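Leucyl-trna synthetase (Plasmodium falciparum, PDB 5FOC) probably joins leucine to its cognate tRNA as a class I aminoacyl-tRNA synthetase, the piece here being the editing domain, to which removal of wrong amino acids is attributed. Local coordinates at residues A[94-99]-A[170-175]; A[147-152]-A[221-226]; A[298-303]-A[330-335]. The protein carries 2 engineered substitutions. All coordinates share one frame; numbering follows the deposited sequence.

Contact 1 (A[94-99]-A[170-175]); sequences FFTDFE and MTKEEI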
# COMPACT_ATOMS: atom_id res chain seq x y z
N PHE A 94 -14.70 11.78 10.82
CA PHE A 94 -13.69 10.73 11.06
C PHE A 94 -14.19 9.28 10.94
O PHE A 94 -13.40 8.37 10.65
CB PHE A 94 -13.04 10.95 12.41
CG PHE A 94 -12.15 12.14 12.46
CD1 PHE A 94 -10.83 12.05 12.03
CD2 PHE A 94 -12.63 13.36 12.91
CE1 PHE A 94 -10.01 13.16 12.09
CE2 PHE A 94 -11.81 14.48 12.97
CZ PHE A 94 -10.50 14.38 12.55
N PHE A 95 -15.48 9.06 11.19
CA PHE A 95 -16.11 7.73 11.08
C PHE A 95 -17.62 7.87 10.93
O PHE A 95 -18.21 8.85 11.39
CB PHE A 95 -15.71 6.78 12.25
CG PHE A 95 -16.14 7.25 13.64
CD1 PHE A 95 -17.39 6.95 14.12
CD2 PHE A 95 -15.24 7.88 14.48
CE1 PHE A 95 -17.80 7.36 15.38
CE2 PHE A 95 -15.62 8.28 15.78
CZ PHE A 95 -16.90 8.02 16.23
N THR A 96 -18.22 6.92 10.24
CA THR A 96 -19.67 6.91 10.10
C THR A 96 -20.31 6.76 11.50
O THR A 96 -19.97 5.85 12.27
CB THR A 96 -20.10 5.78 9.17
OG1 THR A 96 -19.48 5.93 7.86
CG2 THR A 96 -21.63 5.68 9.07
N ASP A 97 -21.20 7.70 11.84
CA ASP A 97 -21.88 7.67 13.12
C ASP A 97 -22.75 6.43 13.28
O ASP A 97 -23.35 5.93 12.32
CB ASP A 97 -22.75 8.92 13.31
CG ASP A 97 -21.93 10.17 13.43
OD1 ASP A 97 -21.52 10.72 12.39
OD2 ASP A 97 -21.66 10.59 14.58
N PHE A 98 -22.80 5.93 14.50
CA PHE A 98 -23.66 4.82 14.86
C PHE A 98 -25.00 5.36 15.31
O PHE A 98 -25.07 6.26 16.15
CB PHE A 98 -23.02 3.96 15.96
CG PHE A 98 -21.78 3.27 15.50
CD1 PHE A 98 -21.85 2.04 14.87
CD2 PHE A 98 -20.54 3.87 15.65
CE1 PHE A 98 -20.69 1.40 14.44
CE2 PHE A 98 -19.38 3.25 15.21
CZ PHE A 98 -19.46 2.01 14.60
N GLU A 99 -26.06 4.80 14.73
CA GLU A 99 -27.44 5.17 14.99
C GLU A 99 -27.93 4.55 16.31
O GLU A 99 -27.25 3.67 16.92
CB GLU A 99 -28.33 4.71 13.83
CG GLU A 99 -27.92 5.22 12.45
CD GLU A 99 -28.29 6.66 12.18
OE1 GLU A 99 -29.33 7.13 12.71
OE2 GLU A 99 -27.55 7.33 11.43
N MET A 170 -25.61 -2.24 0.79
CA MET A 170 -25.81 -3.10 1.93
C MET A 170 -26.01 -2.28 3.18
O MET A 170 -25.51 -1.19 3.29
CB MET A 170 -24.58 -4.02 2.03
CG MET A 170 -24.55 -5.02 0.88
SD MET A 170 -22.99 -5.86 0.61
CE MET A 170 -22.82 -6.52 2.21
N THR A 171 -26.74 -2.83 4.15
CA THR A 171 -26.86 -2.20 5.45
C THR A 171 -25.54 -2.41 6.22
O THR A 171 -24.69 -3.26 5.89
CB THR A 171 -28.01 -2.81 6.28
OG1 THR A 171 -27.71 -4.18 6.58
CG2 THR A 171 -29.32 -2.72 5.53
N LYS A 172 -25.40 -1.64 7.28
CA LYS A 172 -24.25 -1.71 8.13
C LYS A 172 -24.02 -3.15 8.64
O LYS A 172 -22.90 -3.69 8.57
CB LYS A 172 -24.42 -0.73 9.29
CG LYS A 172 -23.17 0.01 9.66
CD LYS A 172 -23.43 1.11 10.69
CE LYS A 172 -23.78 2.45 10.04
NZ LYS A 172 -24.04 3.51 11.05
N GLU A 173 -25.11 -3.77 9.07
CA GLU A 173 -25.09 -5.12 9.58
C GLU A 173 -24.65 -6.08 8.48
O GLU A 173 -23.77 -6.93 8.72
CB GLU A 173 -26.45 -5.48 10.14
CG GLU A 173 -26.49 -6.78 10.90
CD GLU A 173 -27.68 -6.83 11.83
OE1 GLU A 173 -27.78 -5.94 12.71
OE2 GLU A 173 -28.53 -7.73 11.66
N GLU A 174 -25.24 -5.93 7.27
CA GLU A 174 -24.87 -6.76 6.14
C GLU A 174 -23.38 -6.64 5.80
O GLU A 174 -22.75 -7.63 5.52
CB GLU A 174 -25.74 -6.47 4.91
CG GLU A 174 -27.15 -7.01 5.07
CD GLU A 174 -28.09 -6.52 4.00
OE1 GLU A 174 -27.76 -5.54 3.24
OE2 GLU A 174 -29.19 -7.12 3.92
N ILE A 175 -22.83 -5.43 5.85
CA ILE A 175 -21.39 -5.21 5.56
C ILE A 175 -20.50 -5.92 6.59
O ILE A 175 -19.55 -6.64 6.23
CB ILE A 175 -21.02 -3.71 5.52
CG1 ILE A 175 -21.78 -3.07 4.33
CG2 ILE A 175 -19.53 -3.45 5.35
CD1 ILE A 175 -21.75 -1.55 4.29
O HOH W 1 -21.47 3.49 12.14

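Contact 2 (A[147-152]-A[221-226]); sequences YYLTLG and EHFVGL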
# COMPACT_ATOMS: atom_id res chain seq x y z
N TYR A 147 -5.96 8.67 5.55
CA TYR A 147 -6.36 7.41 4.94
C TYR A 147 -7.63 6.93 5.59
O TYR A 147 -7.85 7.14 6.79
CB TYR A 147 -5.23 6.37 4.96
CG TYR A 147 -4.11 6.74 4.04
CD1 TYR A 147 -3.15 7.68 4.41
CD2 TYR A 147 -4.07 6.25 2.72
CE1 TYR A 147 -2.14 8.06 3.55
CE2 TYR A 147 -3.05 6.59 1.88
CZ TYR A 147 -2.11 7.52 2.26
OH TYR A 147 -1.12 7.91 1.39
N TYR A 148 -8.45 6.22 4.82
CA TYR A 148 -9.73 5.74 5.26
C TYR A 148 -9.70 4.23 5.48
O TYR A 148 -9.04 3.51 4.80
CB TYR A 148 -10.82 6.10 4.19
CG TYR A 148 -11.10 7.58 4.20
CD1 TYR A 148 -10.16 8.49 3.68
CD2 TYR A 148 -12.30 8.09 4.71
CE1 TYR A 148 -10.41 9.85 3.67
CE2 TYR A 148 -12.57 9.46 4.66
CZ TYR A 148 -11.62 10.34 4.16
OH TYR A 148 -11.85 11.70 4.12
N LEU A 149 -10.46 3.80 6.50
CA LEU A 149 -10.62 2.38 6.80
C LEU A 149 -12.07 2.04 6.47
O LEU A 149 -12.98 2.70 6.97
CB LEU A 149 -10.37 2.07 8.32
CG LEU A 149 -8.89 2.03 8.68
CD1 LEU A 149 -8.14 3.33 8.50
CD2 LEU A 149 -8.85 1.63 10.15
N THR A 150 -12.26 0.99 5.66
CA THR A 150 -13.56 0.53 5.21
C THR A 150 -13.54 -0.99 4.94
O THR A 150 -12.49 -1.56 4.55
CB THR A 150 -14.00 1.28 3.92
OG1 THR A 150 -15.39 1.09 3.78
CG2 THR A 150 -13.28 0.77 2.73
N LEU A 151 -14.67 -1.63 5.16
CA LEU A 151 -14.80 -3.07 5.03
C LEU A 151 -15.04 -3.47 3.58
O LEU A 151 -15.77 -2.73 2.87
CB LEU A 151 -15.93 -3.58 5.93
CG LEU A 151 -15.70 -3.65 7.48
CD1 LEU A 151 -17.01 -3.78 8.21
CD2 LEU A 151 -14.79 -4.83 7.71
N GLY A 152 -14.44 -4.53 3.11
CA GLY A 152 -14.66 -4.95 1.72
C GLY A 152 -14.48 -6.43 1.54
O GLY A 152 -14.18 -7.19 2.52
N GLU A 221 0.95 9.37 8.94
CA GLU A 221 2.07 9.41 9.88
C GLU A 221 1.90 8.38 11.00
O GLU A 221 2.87 7.80 11.51
CB GLU A 221 2.27 10.81 10.46
CG GLU A 221 1.12 11.40 11.24
CD GLU A 221 1.48 12.71 11.94
OE1 GLU A 221 2.65 12.97 12.28
OE2 GLU A 221 0.58 13.51 12.18
N HIS A 222 0.65 8.13 11.36
CA HIS A 222 0.37 7.22 12.46
C HIS A 222 0.62 5.77 12.16
O HIS A 222 0.78 4.92 13.09
CB HIS A 222 -1.03 7.41 12.97
CG HIS A 222 -1.25 8.77 13.52
ND1 HIS A 222 -0.50 9.28 14.55
CD2 HIS A 222 -2.10 9.75 13.15
CE1 HIS A 222 -0.91 10.50 14.83
NE2 HIS A 222 -1.86 10.82 13.97
N PHE A 223 0.71 5.43 10.89
CA PHE A 223 1.01 4.08 10.44
C PHE A 223 2.48 3.81 10.16
O PHE A 223 2.85 2.65 9.93
CB PHE A 223 0.22 3.74 9.20
CG PHE A 223 -1.27 3.82 9.36
CD1 PHE A 223 -1.95 3.06 10.32
CD2 PHE A 223 -2.04 4.59 8.49
CE1 PHE A 223 -3.34 3.11 10.40
CE2 PHE A 223 -3.41 4.64 8.59
CZ PHE A 223 -4.07 3.90 9.52
N VAL A 224 3.28 4.88 10.15
CA VAL A 224 4.70 4.75 9.85
C VAL A 224 5.34 3.87 10.91
O VAL A 224 5.15 4.06 12.10
CB VAL A 224 5.39 6.12 9.70
CG1 VAL A 224 6.90 5.99 9.56
CG2 VAL A 224 4.84 6.78 8.43
N GLY A 225 6.04 2.86 10.43
CA GLY A 225 6.74 1.88 11.33
C GLY A 225 5.99 0.56 11.52
O GLY A 225 6.57 -0.44 11.97
N LEU A 226 4.68 0.51 11.23
CA LEU A 226 3.95 -0.73 11.23
C LEU A 226 4.59 -1.73 10.30
O LEU A 226 5.05 -1.39 9.19
CB LEU A 226 2.50 -0.59 10.78
CG LEU A 226 1.42 -0.10 11.71
CD1 LEU A 226 0.06 -0.16 10.99
CD2 LEU A 226 1.35 -1.00 12.92

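Contact 3 (A[298-303]-A[330-335]); sequences IELPEI and EVLYKK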
# COMPACT_ATOMS: atom_id res chain seq x y z
N ILE A 298 14.29 -7.52 -12.17
CA ILE A 298 14.38 -7.12 -13.61
C ILE A 298 15.82 -6.75 -13.94
O ILE A 298 16.40 -5.87 -13.30
CB ILE A 298 13.46 -5.92 -13.97
CG1 ILE A 298 11.98 -6.25 -13.73
CG2 ILE A 298 13.60 -5.57 -15.48
CD1 ILE A 298 11.04 -5.07 -13.78
N GLU A 299 16.34 -7.36 -15.01
CA GLU A 299 17.64 -6.98 -15.53
C GLU A 299 17.46 -6.34 -16.92
O GLU A 299 16.58 -6.71 -17.70
CB GLU A 299 18.60 -8.14 -15.61
CG GLU A 299 18.24 -9.28 -16.53
CD GLU A 299 19.40 -10.24 -16.73
OE1 GLU A 299 20.44 -10.08 -16.05
OE2 GLU A 299 19.26 -11.17 -17.54
N LEU A 300 18.28 -5.34 -17.20
CA LEU A 300 18.26 -4.70 -18.51
C LEU A 300 19.54 -5.13 -19.18
O LEU A 300 20.60 -5.20 -18.52
CB LEU A 300 18.18 -3.18 -18.40
CG LEU A 300 16.76 -2.65 -18.14
CD1 LEU A 300 16.80 -1.17 -17.86
CD2 LEU A 300 15.86 -2.95 -19.32
N PRO A 301 19.45 -5.47 -20.47
CA PRO A 301 20.67 -5.83 -21.21
C PRO A 301 21.72 -4.72 -21.11
O PRO A 301 21.37 -3.55 -21.11
CB PRO A 301 20.16 -5.98 -22.66
CG PRO A 301 18.70 -6.19 -22.53
CD PRO A 301 18.27 -5.38 -21.35
N GLU A 302 22.97 -5.09 -20.91
CA GLU A 302 24.09 -4.12 -20.82
C GLU A 302 24.11 -3.23 -19.57
O GLU A 302 25.09 -2.51 -19.37
CB GLU A 302 24.19 -3.26 -22.10
CG GLU A 302 24.06 -4.06 -23.40
CD GLU A 302 25.05 -3.70 -24.49
OE1 GLU A 302 26.16 -3.17 -24.19
OE2 GLU A 302 24.73 -3.98 -25.66
N ILE A 303 23.06 -3.28 -18.74
CA ILE A 303 22.98 -2.54 -17.48
C ILE A 303 23.08 -3.53 -16.32
O ILE A 303 23.89 -3.34 -15.40
CB ILE A 303 21.65 -1.74 -17.40
CG1 ILE A 303 21.44 -0.88 -18.65
CG2 ILE A 303 21.59 -0.87 -16.15
CD1 ILE A 303 22.57 0.08 -18.97
N GLU A 330 9.19 7.54 -15.74
CA GLU A 330 8.48 7.20 -16.96
C GLU A 330 9.37 6.48 -17.99
O GLU A 330 8.96 5.44 -18.54
CB GLU A 330 7.79 8.47 -17.54
CG GLU A 330 6.61 8.93 -16.67
CD GLU A 330 6.15 10.38 -16.88
OE1 GLU A 330 6.81 11.15 -17.61
OE2 GLU A 330 5.11 10.76 -16.29
N VAL A 331 10.58 6.99 -18.21
CA VAL A 331 11.58 6.38 -19.10
C VAL A 331 12.00 4.97 -18.66
O VAL A 331 12.08 4.05 -19.49
CB VAL A 331 12.83 7.29 -19.23
CG1 VAL A 331 13.98 6.61 -19.96
CG2 VAL A 331 12.47 8.59 -19.96
N LEU A 332 12.28 4.81 -17.37
CA LEU A 332 12.66 3.50 -16.84
C LEU A 332 11.50 2.49 -16.92
O LEU A 332 11.71 1.34 -17.28
CB LEU A 332 13.18 3.60 -15.39
CG LEU A 332 13.55 2.29 -14.72
CD1 LEU A 332 14.75 1.67 -15.41
CD2 LEU A 332 13.83 2.53 -13.23
N TYR A 333 10.29 2.95 -16.64
CA TYR A 333 9.12 2.09 -16.75
C TYR A 333 9.00 1.48 -18.14
O TYR A 333 8.80 0.28 -18.30
CB TYR A 333 7.87 2.88 -16.37
CG TYR A 333 6.54 2.23 -16.65
CD1 TYR A 333 5.96 1.34 -15.76
CD2 TYR A 333 5.82 2.57 -17.81
CE1 TYR A 333 4.72 0.77 -16.02
CE2 TYR A 333 4.57 2.02 -18.08
CZ TYR A 333 4.01 1.13 -17.18
OH TYR A 333 2.78 0.55 -17.41
N LYS A 334 9.12 2.35 -19.17
CA LYS A 334 8.97 1.90 -20.59
C LYS A 334 10.15 0.99 -21.00
O LYS A 334 9.98 -0.06 -21.61
CB LYS A 334 8.81 3.15 -21.48
CG LYS A 334 7.36 3.65 -21.51
CD LYS A 334 7.18 4.84 -22.45
CE LYS A 334 5.89 5.63 -22.15
NZ LYS A 334 5.92 6.37 -20.85
N LYS A 335 11.34 1.31 -20.51
CA LYS A 335 12.51 0.53 -20.84
C LYS A 335 12.45 -0.87 -20.22
O LYS A 335 12.72 -1.86 -20.87
CB LYS A 335 13.78 1.24 -20.39
CG LYS A 335 15.05 0.65 -20.95
CD LYS A 335 16.18 1.66 -20.89
CE LYS A 335 17.49 1.06 -21.37
NZ LYS A 335 17.54 0.86 -22.84

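Contact 1 (A[94-99]-A[170-175])
Thr96 and Lys172 meet tip to tip where the loop leading into helix 103-109 faces the first turn of helix 172-178, a helix opened by a capping box. Along the loop, Thr96 comes first: its CG2 stands 3.8 Å from Lys172 NZ, while OG1, on the other branch, is bonded to the backbone N of Ile214. A threonine suits the spot because its CG2 methyl also packs 4.0 Å from Lys172 CE while its hydroxyl serves the backbone. The carbonyl of Thr96 takes a bond from a water, and that water in turn accepts from Lys172 NZ at 2.8 Å. The CB of Asp97 points away from 170-175, and the residue contributes its backbone instead: Lys172 NZ makes a weak bond to Asp97 O, also at 2.8 Å. Next, the ring of Phe98 lies under the bridging water, whose oxygen sits 3.0 Å above the ring plane, over its centre. Glu99 ends the segment with OE2 5.2 Å from Lys172 NZ, a spacing at which the opposite charges probably still attract. The ammonium is paired more firmly with Glu102, whose OE1 also receives the N-H of Glu99, so one carboxylate ties loop and lysine together. Lysine fits here because its aliphatic chain can lie against Leu105, Phe213 and Leu202 while its end reaches the polar loop, bending at CG-CD (chi3 -90°). At the root of that chain, Thr171 OG1 accepts from Glu174 N at 3.1 Å, and Glu174 OE1 takes Thr171 N at 3.0 Å from above the carboxylate plane.

Contact 2 (A[147-152]-A[221-226])
Tyr147 OH is gripped twice, by the carbonyl O of Gly253 and the backbone N of Asn142, which fixes the far end of a side chain whose root touches Phe223. It is the CB of Tyr147 that makes this touch, 4.4 Å from Phe223 CE2. Two residues along the strand, Leu149 brings CD1 to 4.2 Å from Phe223 CZ. Both carbons come to the edge of the phenyl ring, near its plane, so the strand meets one stretch of the ring's rim, at the neighbouring atoms CE2 and CZ. In Leu149 the branch CD2 extends anti to CA, and CD1 (chi2 63°) turns off to meet the ring. A flat, wholly apolar phenylalanine suits this buried site, where its neighbours are hydrocarbon. Just beyond it the chain reverses in a type II beta turn, closed by Leu226 N to Phe223 O at 3.1 Å; Gly225 takes the third place, with a positive phi of 100° that a side chain would crowd. Phe223 also meets Phe123 edge-to-face. The contact thus lies between the mixed sheet and helix 18-35: Phe21 and Phe25 lie against Leu149, Ile24 against Phe223, while Ile218 of strand 216-219 and Ile240 of strand 238-242 complete the surroundings of the ring.

Contact 3 (A[298-303]-A[330-335])
Leu300 pushes its forked end against the last residue of the 330-335 segment, and the close packing is concentrated there. Its CD2 lies 3.7 Å from the backbone Lys335 O, and both methyls rest against the start of the lysine chain: CD1 and CD2 are each 4.0 Å from Lys335 CG. With CG of Leu300 anti to its own carbonyl carbon (chi1 -81°), the fork is aimed at the helix, and the leucine and lysine side chains cross obliquely. One helical turn earlier, Leu332 adds a second apolar touch, its CD1 standing 4.3 Å from Leu300 CD1. Leucine suits both positions: its branched, apolar end fits a buried place between the two segments, with Thr307 and Tyr311 of helix 307-314 covering the pair.

The outer side is looser. Lys335 is extended as far as CE, lending its methylenes to Leu300, then NZ is turned aside by rotation about CD-CE (chi4 73°), and the ammonium forms a salt bridge with Glu339 one turn further along the helix. A lysine is apt at such a margin, greasy near the backbone and charged at the end. Past Leu300 the chain swings out through exposed Pro301 and Glu302 and is drawn back by Ile303 N bonding to Leu300 O at 3.1 Å. Ile303 makes no close contact with 330-335 and rests on Tyr310 instead. The arrangement is that of a helix packed beside a small antiparallel strand pair, since strand 298-299 is joined to strand 341-342, which follows helix 325-339 after a single residue.

In the fold
Contacts 1 and 2 are neighbours, their centres about 18 Å apart, and their segments alternate along the chain: 94-99, 147-152, 170-175, 221-226. They touch where Ile175 CG2 packs 3.6 Å from Leu151 CB. Contact 2 has its centre about 9 Å from that of the chain, on the large mixed sheet covered by helix 18-35; contact 1 is out at the surface beside it. Contact 3 follows both in sequence, on the opposite side of the chain's centre from contact 1, with centres about 47 Å apart, and about 33 Å from contact 2. The editing domain thus joins a sheet region where contacts 1 and 2 interleave to a flank built from residues closer in sequence.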